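Local coordinates for protein ammonium transporter (Kuenenia stuttgartiensis, PDB 6EU6) that probably senses ammonium at the membrane as the transporter-like sensor domain of a histidine kinase signalling protein, at residues A108-G113 against V320-V325; V132-P137 against F372-L377; F177-A182 against V366-S371. All coordinates share one frame; numbering follows the deposited sequence.

Contact 1. Residues A108-G113 against V320-V325; sequences ATILTG and VSAIAV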
ATOM      1  N   ALA A 108     -15.423  -8.774  10.475  1.00 26.33           N
ATOM      2  CA  ALA A 108     -16.588  -9.085   9.677  1.00 25.63           C
ATOM      3  C   ALA A 108     -16.267  -9.627   8.304  1.00 26.43           C
ATOM      4  O   ALA A 108     -17.053 -10.384   7.718  1.00 24.93           O
ATOM      5  CB  ALA A 108     -17.391  -7.793   9.544  1.00 28.61           C
ATOM      6  N   THR A 109     -15.125  -9.216   7.738  1.00 24.90           N
ATOM      7  CA  THR A 109     -14.827  -9.557   6.373  1.00 23.99           C
ATOM      8  C   THR A 109     -14.330 -10.994   6.234  1.00 27.88           C
ATOM      9  O   THR A 109     -14.364 -11.562   5.115  1.00 27.33           O
ATOM     10  CB  THR A 109     -13.859  -8.559   5.718  1.00 25.76           C
ATOM     11  OG1 THR A 109     -13.924  -8.749   4.321  1.00 25.52           O
ATOM     12  CG2 THR A 109     -12.437  -8.777   6.124  1.00 25.61           C
ATOM     13  N   ILE A 110     -13.870 -11.583   7.338  1.00 26.42           N
ATOM     14  CA  ILE A 110     -13.507 -12.991   7.367  1.00 24.85           C
ATOM     15  C   ILE A 110     -14.615 -13.872   6.725  1.00 27.50           C
ATOM     16  O   ILE A 110     -14.353 -14.817   5.954  1.00 26.47           O
ATOM     17  CB  ILE A 110     -13.248 -13.452   8.827  1.00 25.79           C
ATOM     18  CG1 ILE A 110     -11.965 -12.764   9.305  1.00 25.44           C
ATOM     19  CG2 ILE A 110     -13.073 -14.971   8.920  1.00 26.86           C
ATOM     20  CD1 ILE A 110     -11.719 -12.681  10.813  1.00 27.56           C
ATOM     21  N   LEU A 111     -15.870 -13.554   7.049  1.00 26.79           N
ATOM     22  CA  LEU A 111     -17.016 -14.268   6.519  1.00 26.99           C
ATOM     23  C   LEU A 111     -16.922 -14.519   5.039  1.00 29.10           C
ATOM     24  O   LEU A 111     -17.244 -15.590   4.581  1.00 26.18           O
ATOM     25  CB  LEU A 111     -18.276 -13.394   6.770  1.00 29.58           C
ATOM     26  CG  LEU A 111     -19.603 -13.930   6.227  1.00 29.60           C
ATOM     27  CD1 LEU A 111     -19.961 -15.303   6.828  1.00 30.69           C
ATOM     28  CD2 LEU A 111     -20.699 -12.961   6.527  1.00 31.94           C
ATOM     29  N   THR A 112     -16.678 -13.469   4.250  1.00 29.03           N
ATOM     30  CA  THR A 112     -16.893 -13.591   2.803  1.00 27.52           C
ATOM     31  C   THR A 112     -16.111 -14.720   2.160  1.00 27.59           C
ATOM     32  O   THR A 112     -16.607 -15.413   1.260  1.00 28.02           O
ATOM     33  CB  THR A 112     -16.628 -12.317   2.014  1.00 27.51           C
ATOM     34  OG1 THR A 112     -15.241 -11.993   2.114  1.00 29.36           O
ATOM     35  CG2 THR A 112     -17.473 -11.195   2.541  1.00 28.10           C
ATOM     36  N   GLY A 113     -14.906 -14.959   2.605  1.00 25.52           N
ATOM     37  CA  GLY A 113     -14.120 -15.987   1.956  1.00 24.94           C
ATOM     38  C   GLY A 113     -14.580 -17.386   2.300  1.00 28.58           C
ATOM     39  O   GLY A 113     -14.385 -18.314   1.519  1.00 28.44           O
ATOM     40  N   VAL A 320     -11.089 -20.304   1.336  1.00 27.37           N
ATOM     41  CA  VAL A 320      -9.860 -19.578   1.665  1.00 27.70           C
ATOM     42  C   VAL A 320      -9.184 -20.055   2.928  1.00 28.24           C
ATOM     43  O   VAL A 320      -8.277 -19.415   3.378  1.00 29.68           O
ATOM     44  CB  VAL A 320     -10.099 -18.055   1.784  1.00 30.21           C
ATOM     45  CG1 VAL A 320     -10.776 -17.499   0.529  1.00 28.83           C
ATOM     46  CG2 VAL A 320     -10.874 -17.724   3.023  1.00 28.95           C
ATOM     47  N   SER A 321      -9.678 -21.133   3.516  1.00 27.02           N
ATOM     48  CA  SER A 321      -9.235 -21.652   4.803  1.00 28.53           C
ATOM     49  C   SER A 321      -9.382 -20.631   5.936  1.00 25.63           C
ATOM     50  O   SER A 321      -8.523 -20.534   6.811  1.00 27.34           O
ATOM     51  CB  SER A 321      -7.819 -22.183   4.702  1.00 29.56           C
ATOM     52  OG  SER A 321      -7.726 -23.100   3.656  1.00 29.74           O
ATOM     53  N   ALA A 322     -10.412 -19.776   5.842  1.00 27.29           N
ATOM     54  CA  ALA A 322     -10.680 -18.763   6.836  1.00 27.85           C
ATOM     55  C   ALA A 322     -10.825 -19.336   8.261  1.00 29.63           C
ATOM     56  O   ALA A 322     -10.397 -18.735   9.259  1.00 24.52           O
ATOM     57  CB  ALA A 322     -11.931 -18.022   6.488  1.00 29.46           C
ATOM     58  N   ILE A 323     -11.443 -20.513   8.347  1.00 28.61           N
ATOM     59  CA  ILE A 323     -11.708 -21.118   9.680  1.00 28.61           C
ATOM     60  C   ILE A 323     -10.393 -21.545  10.299  1.00 27.67           C
ATOM     61  O   ILE A 323     -10.075 -21.208  11.415  1.00 29.43           O
ATOM     62  CB  ILE A 323     -12.639 -22.322   9.566  1.00 26.58           C
ATOM     63  CG1 ILE A 323     -13.988 -21.880   8.981  1.00 28.45           C
ATOM     64  CG2 ILE A 323     -12.784 -22.934  10.951  1.00 29.95           C
ATOM     65  CD1 ILE A 323     -14.813 -23.078   8.435  1.00 29.70           C
ATOM     66  N   ALA A 324      -9.576 -22.212   9.514  1.00 26.93           N
ATOM     67  CA  ALA A 324      -8.233 -22.547   9.990  1.00 27.22           C
ATOM     68  C   ALA A 324      -7.366 -21.361  10.327  1.00 27.74           C
ATOM     69  O   ALA A 324      -6.686 -21.386  11.362  1.00 25.36           O
ATOM     70  CB  ALA A 324      -7.531 -23.400   8.959  1.00 27.41           C
ATOM     71  N   VAL A 325      -7.374 -20.279   9.500  1.00 27.77           N
ATOM     72  CA  VAL A 325      -6.444 -19.181   9.699  1.00 26.87           C
ATOM     73  C   VAL A 325      -6.911 -18.412  10.953  1.00 26.59           C
ATOM     74  O   VAL A 325      -6.161 -18.199  11.928  1.00 25.00           O
ATOM     75  CB  VAL A 325      -6.395 -18.256   8.472  1.00 27.06           C
ATOM     76  CG1 VAL A 325      -5.777 -16.917   8.798  1.00 26.01           C
ATOM     77  CG2 VAL A 325      -5.664 -18.957   7.323  1.00 30.21           C
TER
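Val320 presses both of its methyl groups against Gly113, and this end of the contact is its tight part. CG1 reaches Gly113 CA at 3.9 Å, while CG2 meets Gly113 C at 3.8 Å. Chi1 of -54° sets CG1 anti to the carbonyl carbon and leaves CG2 between that carbon and the N, and both methyls rest on the glycine backbone. Glycine suits the site: a CB built on Gly113 would come only 2.7 Å from Val320 CG2. The contact thus joins the kinked helix 93-114 to the turn that leads into helix 322-340, two elements of the largely helical ammonium transporter fold. Asp318 steadies that turn by accepting a hydrogen bond from Ile323 N. With an alanine in place of Val320, Gly113 would probably lose the two methyls that cover it, opening a gap between the turn and the helix. The other end is looser: Ala322 CB sits 4.1 Å from both Ile110 CG2 and Ile110 O. Helix 93-114 turns Thr109 and Thr112 toward other partners, Asp50 and Glu31, and Thr109 O and Thr112 OG1 also hydrogen-bond ammonium, probably from the crystallisation liquor.

Contact 2. Residues V132-P137 against F372-L377; sequences VAIIYP and FGLGML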
ATOM      1  N   VAL A 132     -21.341  -7.340  13.178  1.00 27.62           N
ATOM      2  CA  VAL A 132     -20.841  -6.084  13.607  1.00 25.14           C
ATOM      3  C   VAL A 132     -21.715  -5.386  14.699  1.00 30.90           C
ATOM      4  O   VAL A 132     -21.193  -4.617  15.530  1.00 29.51           O
ATOM      5  CB  VAL A 132     -20.603  -5.142  12.416  1.00 28.00           C
ATOM      6  CG1 VAL A 132     -20.053  -3.807  12.901  1.00 29.83           C
ATOM      7  CG2 VAL A 132     -19.510  -5.723  11.455  1.00 27.31           C
ATOM      8  N   ALA A 133     -23.029  -5.645  14.646  1.00 29.67           N
ATOM      9  CA  ALA A 133     -24.035  -5.064  15.571  1.00 31.65           C
ATOM     10  C   ALA A 133     -24.155  -5.833  16.877  1.00 28.79           C
ATOM     11  O   ALA A 133     -24.397  -5.208  17.871  1.00 31.64           O
ATOM     12  CB  ALA A 133     -25.423  -4.979  14.883  1.00 31.71           C
ATOM     13  N   ILE A 134     -23.910  -7.143  16.862  1.00 31.40           N
ATOM     14  CA  ILE A 134     -24.203  -8.074  17.982  1.00 29.25           C
ATOM     15  C   ILE A 134     -23.022  -8.924  18.434  1.00 30.32           C
ATOM     16  O   ILE A 134     -22.446  -8.697  19.508  1.00 29.94           O
ATOM     17  CB  ILE A 134     -25.436  -8.950  17.638  1.00 32.44           C
ATOM     18  CG1 ILE A 134     -26.663  -8.008  17.656  1.00 35.02           C
ATOM     19  CG2 ILE A 134     -25.673 -10.007  18.717  1.00 29.96           C
ATOM     20  CD1 ILE A 134     -27.679  -8.394  16.699  1.00 49.21           C
ATOM     21  N   ILE A 135     -22.636  -9.865  17.609  1.00 26.56           N
ATOM     22  CA  ILE A 135     -21.627 -10.874  18.022  1.00 29.74           C
ATOM     23  C   ILE A 135     -20.323 -10.207  18.408  1.00 30.40           C
ATOM     24  O   ILE A 135     -19.824 -10.378  19.542  1.00 29.67           O
ATOM     25  CB  ILE A 135     -21.405 -11.955  16.936  1.00 27.88           C
ATOM     26  CG1 ILE A 135     -22.719 -12.694  16.658  1.00 30.61           C
ATOM     27  CG2 ILE A 135     -20.289 -12.906  17.301  1.00 28.65           C
ATOM     28  CD1 ILE A 135     -22.593 -13.712  15.561  1.00 31.39           C
ATOM     29  N   TYR A 136     -19.755  -9.428  17.463  1.00 29.78           N
ATOM     30  CA  TYR A 136     -18.398  -8.866  17.707  1.00 26.18           C
ATOM     31  C   TYR A 136     -18.336  -7.864  18.864  1.00 26.84           C
ATOM     32  O   TYR A 136     -17.467  -7.985  19.763  1.00 26.18           O
ATOM     33  CB  TYR A 136     -17.827  -8.276  16.377  1.00 26.12           C
ATOM     34  CG  TYR A 136     -16.563  -7.571  16.564  1.00 24.99           C
ATOM     35  CD1 TYR A 136     -15.391  -8.268  16.719  1.00 25.16           C
ATOM     36  CD2 TYR A 136     -16.541  -6.185  16.685  1.00 26.45           C
ATOM     37  CE1 TYR A 136     -14.207  -7.609  16.962  1.00 26.75           C
ATOM     38  CE2 TYR A 136     -15.352  -5.486  16.955  1.00 25.42           C
ATOM     39  CZ  TYR A 136     -14.165  -6.212  17.064  1.00 25.46           C
ATOM     40  OH  TYR A 136     -12.950  -5.554  17.272  1.00 26.69           O
ATOM     41  N   PRO A 137     -19.170  -6.827  18.835  1.00 25.73           N
ATOM     42  CA  PRO A 137     -18.986  -5.850  19.875  1.00 26.37           C
ATOM     43  C   PRO A 137     -19.398  -6.327  21.328  1.00 27.96           C
ATOM     44  O   PRO A 137     -18.832  -5.857  22.291  1.00 28.89           O
ATOM     45  CB  PRO A 137     -19.901  -4.682  19.444  1.00 27.27           C
ATOM     46  CG  PRO A 137     -20.991  -5.340  18.664  1.00 27.58           C
ATOM     47  CD  PRO A 137     -20.337  -6.549  17.982  1.00 28.44           C
ATOM     48  N   PHE A 372     -20.033 -19.079  17.116  1.00 29.05           N
ATOM     49  CA  PHE A 372     -20.595 -20.194  16.355  1.00 30.37           C
ATOM     50  C   PHE A 372     -22.081 -20.386  16.710  1.00 32.22           C
ATOM     51  O   PHE A 372     -22.898 -20.577  15.845  1.00 30.49           O
ATOM     52  CB  PHE A 372     -19.812 -21.441  16.644  1.00 31.48           C
ATOM     53  CG  PHE A 372     -20.228 -22.587  15.823  1.00 38.32           C
ATOM     54  CD1 PHE A 372     -19.860 -22.663  14.473  1.00 34.30           C
ATOM     55  CD2 PHE A 372     -20.998 -23.616  16.389  1.00 37.70           C
ATOM     56  CE1 PHE A 372     -20.313 -23.690  13.677  1.00 36.49           C
ATOM     57  CE2 PHE A 372     -21.437 -24.659  15.596  1.00 34.92           C
ATOM     58  CZ  PHE A 372     -21.070 -24.712  14.248  1.00 37.16           C
ATOM     59  N   GLY A 373     -22.445 -20.393  17.986  1.00 34.31           N
ATOM     60  CA  GLY A 373     -23.844 -20.638  18.329  1.00 32.59           C
ATOM     61  C   GLY A 373     -24.828 -19.581  17.847  1.00 31.31           C
ATOM     62  O   GLY A 373     -25.862 -19.890  17.250  1.00 32.70           O
ATOM     63  N   LEU A 374     -24.530 -18.319  18.081  1.00 30.01           N
ATOM     64  CA  LEU A 374     -25.372 -17.278  17.482  1.00 35.23           C
ATOM     65  C   LEU A 374     -25.342 -17.235  15.956  1.00 35.57           C
ATOM     66  O   LEU A 374     -26.322 -16.857  15.303  1.00 36.16           O
ATOM     67  CB  LEU A 374     -25.019 -15.911  17.984  1.00 36.01           C
ATOM     68  CG  LEU A 374     -25.591 -15.520  19.330  1.00 42.86           C
ATOM     69  CD1 LEU A 374     -25.115 -14.113  19.733  1.00 40.93           C
ATOM     70  CD2 LEU A 374     -27.129 -15.548  19.262  1.00 47.03           C
ATOM     71  N   GLY A 375     -24.218 -17.608  15.384  1.00 34.57           N
ATOM     72  CA  GLY A 375     -24.119 -17.645  13.951  1.00 34.85           C
ATOM     73  C   GLY A 375     -24.970 -18.739  13.398  1.00 34.62           C
ATOM     74  O   GLY A 375     -25.699 -18.509  12.385  1.00 31.25           O
ATOM     75  N   MET A 376     -24.924 -19.921  14.037  1.00 33.19           N
ATOM     76  CA  MET A 376     -25.877 -20.997  13.630  1.00 33.07           C
ATOM     77  C   MET A 376     -27.354 -20.546  13.705  1.00 34.96           C
ATOM     78  O   MET A 376     -28.116 -20.724  12.743  1.00 37.07           O
ATOM     79  CB  MET A 376     -25.681 -22.290  14.424  1.00 35.71           C
ATOM     80  CG  MET A 376     -24.405 -23.049  14.077  1.00 40.04           C
ATOM     81  SD  MET A 376     -24.239 -23.630  12.354  1.00 40.46           S
ATOM     82  CE  MET A 376     -25.532 -24.874  12.388  1.00 48.58           C
ATOM     83  N   LEU A 377     -27.738 -19.916  14.805  1.00 35.25           N
ATOM     84  CA  LEU A 377     -29.089 -19.425  14.962  1.00 39.00           C
ATOM     85  C   LEU A 377     -29.435 -18.381  13.910  1.00 39.26           C
ATOM     86  O   LEU A 377     -30.517 -18.366  13.311  1.00 33.02           O
ATOM     87  CB  LEU A 377     -29.271 -18.874  16.393  1.00 42.37           C
ATOM     88  CG  LEU A 377     -29.333 -20.054  17.392  1.00 51.48           C
ATOM     89  CD1 LEU A 377     -29.281 -19.685  18.876  1.00 58.01           C
ATOM     90  CD2 LEU A 377     -30.604 -20.852  17.120  1.00 53.04           C
TER
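Leu374 and Ile135 lie alongside each other, pointing opposite ways, and bridge two nearly antiparallel helical segments whose axes come no closer than 10.7 Å and run at 158° to one another. Along 372-377, Phe372 points away from 132-137, and one face of its ring is instead covered by Met376, a turn further on, with CG 3.6 Å over the ring, nearer its rim than its centre. Gly373 follows, and its O accepts the helical bond from Leu377 N. Leu374 then supplies most of this segment's share of the contact. Chi1 of -81° and an extended chi2 (178°) together bring its CD1 to 4.1 Å from Ile135 CG1, while Leu374 CB meets Ile135 CD1 at the same distance. On the partly exposed side, Leu374 CD1 also brushes Ile134 CG2 at 4.3 Å. Gly375 comes next, its N 4.2 Å from Ile135 CD1. The isoleucine and leucine side chains thus span the distance between helices 121-144 and 353-385 of the ammonium transporter fold. Helix 121-144, which carries a pi-type turn here, and helix 353-385 share a third neighbour, helix 167-185: Ile135 packs on Phe177, Phe372 on Met179, and Met376 on Met184.

Contact 3. Residues F177-A182 against V366-S371; sequences FAMAAA and VAFSWS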
ATOM      1  N   PHE A 177     -17.957 -17.434  13.279  1.00 27.19           N
ATOM      2  CA  PHE A 177     -19.102 -16.957  12.535  1.00 26.97           C
ATOM      3  C   PHE A 177     -19.059 -17.427  11.093  1.00 29.09           C
ATOM      4  O   PHE A 177     -20.052 -17.934  10.569  1.00 31.25           O
ATOM      5  CB  PHE A 177     -19.155 -15.437  12.604  1.00 26.83           C
ATOM      6  CG  PHE A 177     -20.426 -14.847  12.053  1.00 28.29           C
ATOM      7  CD1 PHE A 177     -21.660 -15.103  12.649  1.00 31.51           C
ATOM      8  CD2 PHE A 177     -20.396 -14.037  10.906  1.00 32.90           C
ATOM      9  CE1 PHE A 177     -22.844 -14.572  12.111  1.00 31.99           C
ATOM     10  CE2 PHE A 177     -21.563 -13.480  10.403  1.00 32.44           C
ATOM     11  CZ  PHE A 177     -22.799 -13.774  10.995  1.00 34.08           C
ATOM     12  N   ALA A 178     -17.890 -17.316  10.468  1.00 29.89           N
ATOM     13  CA  ALA A 178     -17.691 -17.817   9.147  1.00 29.78           C
ATOM     14  C   ALA A 178     -17.974 -19.338   9.161  1.00 28.75           C
ATOM     15  O   ALA A 178     -18.510 -19.863   8.203  1.00 27.42           O
ATOM     16  CB  ALA A 178     -16.248 -17.580   8.686  1.00 30.17           C
ATOM     17  N   MET A 179     -17.514 -20.052  10.194  1.00 27.05           N
ATOM     18  CA  MET A 179     -17.682 -21.494  10.170  1.00 27.06           C
ATOM     19  C   MET A 179     -19.188 -21.896  10.190  1.00 30.39           C
ATOM     20  O   MET A 179     -19.596 -22.806   9.447  1.00 28.24           O
ATOM     21  CB  MET A 179     -17.005 -22.155  11.359  1.00 29.70           C
ATOM     22  CG  MET A 179     -17.219 -23.650  11.369  1.00 33.26           C
ATOM     23  SD  MET A 179     -16.192 -24.373  12.665  1.00 36.63           S
ATOM     24  CE  MET A 179     -17.308 -24.425  13.992  1.00 50.12           C
ATOM     25  N   ALA A 180     -19.978 -21.222  11.026  1.00 30.86           N
ATOM     26  CA  ALA A 180     -21.406 -21.421  10.980  1.00 32.57           C
ATOM     27  C   ALA A 180     -21.988 -21.121   9.632  1.00 34.00           C
ATOM     28  O   ALA A 180     -22.874 -21.832   9.115  1.00 34.64           O
ATOM     29  CB  ALA A 180     -22.098 -20.566  12.039  1.00 32.73           C
ATOM     30  N   ALA A 181     -21.574 -19.997   9.068  1.00 32.54           N
ATOM     31  CA  ALA A 181     -22.088 -19.648   7.744  1.00 30.16           C
ATOM     32  C   ALA A 181     -21.708 -20.724   6.666  1.00 30.38           C
ATOM     33  O   ALA A 181     -22.562 -21.125   5.847  1.00 31.12           O
ATOM     34  CB  ALA A 181     -21.602 -18.251   7.351  1.00 31.68           C
ATOM     35  N   ALA A 182     -20.463 -21.238   6.691  1.00 27.57           N
ATOM     36  CA  ALA A 182     -20.067 -22.213   5.725  1.00 25.14           C
ATOM     37  C   ALA A 182     -20.912 -23.518   5.863  1.00 29.40           C
ATOM     38  O   ALA A 182     -21.203 -24.217   4.881  1.00 29.82           O
ATOM     39  CB  ALA A 182     -18.598 -22.556   5.867  1.00 27.83           C
ATOM     40  N   VAL A 366     -15.841 -19.647  25.343  1.00 31.71           N
ATOM     41  CA  VAL A 366     -16.913 -18.664  25.318  1.00 32.07           C
ATOM     42  C   VAL A 366     -17.026 -18.012  23.925  1.00 33.08           C
ATOM     43  O   VAL A 366     -18.108 -17.881  23.420  1.00 28.97           O
ATOM     44  CB  VAL A 366     -16.714 -17.603  26.387  1.00 35.60           C
ATOM     45  CG1 VAL A 366     -17.703 -16.450  26.198  1.00 34.10           C
ATOM     46  CG2 VAL A 366     -16.863 -18.238  27.784  1.00 35.88           C
ATOM     47  N   ALA A 367     -15.898 -17.658  23.314  1.00 30.79           N
ATOM     48  CA  ALA A 367     -15.885 -17.053  21.946  1.00 31.21           C
ATOM     49  C   ALA A 367     -16.505 -17.985  20.913  1.00 28.42           C
ATOM     50  O   ALA A 367     -17.412 -17.603  20.106  1.00 29.23           O
ATOM     51  CB  ALA A 367     -14.459 -16.627  21.538  1.00 31.11           C
ATOM     52  N   PHE A 368     -16.139 -19.256  21.017  1.00 29.42           N
ATOM     53  CA  PHE A 368     -16.726 -20.263  20.150  1.00 28.87           C
ATOM     54  C   PHE A 368     -18.185 -20.364  20.393  1.00 30.30           C
ATOM     55  O   PHE A 368     -18.969 -20.340  19.464  1.00 31.39           O
ATOM     56  CB  PHE A 368     -16.002 -21.635  20.296  1.00 32.96           C
ATOM     57  CG  PHE A 368     -16.550 -22.682  19.415  1.00 34.55           C
ATOM     58  CD1 PHE A 368     -16.077 -22.840  18.131  1.00 35.67           C
ATOM     59  CD2 PHE A 368     -17.621 -23.477  19.836  1.00 37.37           C
ATOM     60  CE1 PHE A 368     -16.607 -23.780  17.269  1.00 36.76           C
ATOM     61  CE2 PHE A 368     -18.149 -24.429  18.971  1.00 35.27           C
ATOM     62  CZ  PHE A 368     -17.645 -24.591  17.693  1.00 34.23           C
ATOM     63  N   SER A 369     -18.589 -20.543  21.641  1.00 30.07           N
ATOM     64  CA  SER A 369     -20.014 -20.813  21.904  1.00 30.40           C
ATOM     65  C   SER A 369     -20.880 -19.654  21.477  1.00 31.46           C
ATOM     66  O   SER A 369     -21.996 -19.855  20.944  1.00 35.34           O
ATOM     67  CB  SER A 369     -20.259 -21.088  23.409  1.00 31.28           C
ATOM     68  OG  SER A 369     -19.456 -22.198  23.841  1.00 32.24           O
ATOM     69  N   TRP A 370     -20.420 -18.438  21.791  1.00 28.42           N
ATOM     70  CA  TRP A 370     -21.147 -17.245  21.419  1.00 30.91           C
ATOM     71  C   TRP A 370     -21.238 -17.050  19.875  1.00 32.00           C
ATOM     72  O   TRP A 370     -22.322 -16.881  19.338  1.00 31.63           O
ATOM     73  CB  TRP A 370     -20.449 -16.068  22.084  1.00 31.04           C
ATOM     74  CG  TRP A 370     -21.008 -14.643  21.785  1.00 31.91           C
ATOM     75  CD1 TRP A 370     -20.358 -13.620  21.065  1.00 32.31           C
ATOM     76  CD2 TRP A 370     -22.208 -14.073  22.273  1.00 32.70           C
ATOM     77  NE1 TRP A 370     -21.139 -12.474  21.069  1.00 33.22           N
ATOM     78  CE2 TRP A 370     -22.288 -12.734  21.772  1.00 32.84           C
ATOM     79  CE3 TRP A 370     -23.285 -14.573  23.015  1.00 34.03           C
ATOM     80  CZ2 TRP A 370     -23.363 -11.885  22.077  1.00 33.38           C
ATOM     81  CZ3 TRP A 370     -24.357 -13.706  23.317  1.00 34.50           C
ATOM     82  CH2 TRP A 370     -24.386 -12.386  22.838  1.00 35.79           C
ATOM     83  N   SER A 371     -20.084 -17.040  19.179  1.00 30.08           N
ATOM     84  CA  SER A 371     -20.042 -16.708  17.777  1.00 29.78           C
ATOM     85  C   SER A 371     -20.497 -17.852  16.887  1.00 29.07           C
ATOM     86  O   SER A 371     -21.345 -17.652  16.014  1.00 28.66           O
ATOM     87  CB  SER A 371     -18.630 -16.123  17.370  1.00 29.44           C
ATOM     88  OG  SER A 371     -18.645 -15.835  15.990  1.00 27.93           O
TER
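Ser371, Phe177 and Met179 have the most surface buried here, and they join helix 167-185 to helix 353-385 at two places. At the first, Ser371 lies against the backbone and CB of Phe177, and the two CA atoms are 5.3 Å apart. Ser371 holds its OG anti to its own N (chi1 179°), which carries the hydroxyl to 3.4 Å from Phe177 CB. Phe177 N is nearer still to Ser371 OG, at 3.2 Å, but the angle is too poor for a hydrogen bond. The hydroxyl is satisfied by Ile173 O, one turn earlier on helix 167-185. The ring of Phe177 swings past the serine, presenting its edge to Ser371 O, which lies near the ring plane; beyond, the ring meets Phe379, Ile135 and Leu111. At the second place Met179 extends its first two torsions and then bends at chi3 (94°), turning the terminal methyl to the edge of the Phe368 ring. Met179 CE arrives near the ring plane, 3.4 Å from Phe368 CE1 and 3.7 Å from Phe368 CZ, and the side chains run roughly perpendicular. The same phenyl ring stacks with Phe372, meets Trp176 edge-to-face and lies about 4 Å from a bound maltoside detergent. The chemistry is therefore mixed: the larger part is a serine hydroxyl and carbonyl lying against Phe177, the smaller a methyl at a ring edge, and the buried hydroxyl, by hydrogen-bonding a main-chain carbonyl of the facing helix, probably helps to fix how the two helices are set against each other.

From the N terminus the chain passes 108-113, 132-137 and 177-182, on helices 93-114, 121-144 and 167-185, before any of the loops is closed. Contact 1 closes first, when 320-325 returns to 108-113. Helix 353-385 then closes the other two in quick succession: 366-371 completes contact 3, and 372-377 completes contact 2, so that contact 3 nests inside contact 2 while contact 1 crosses both. The sites also touch directly. Ala108 CB meets Val132 CG2 at 3.5 Å, Leu111 CD1 meets Ala181 CB, and Trp370 NE1 probably hydrogen-bonds Ile135 O. Together they tie these three helices to the later helices 322-340 and 353-385.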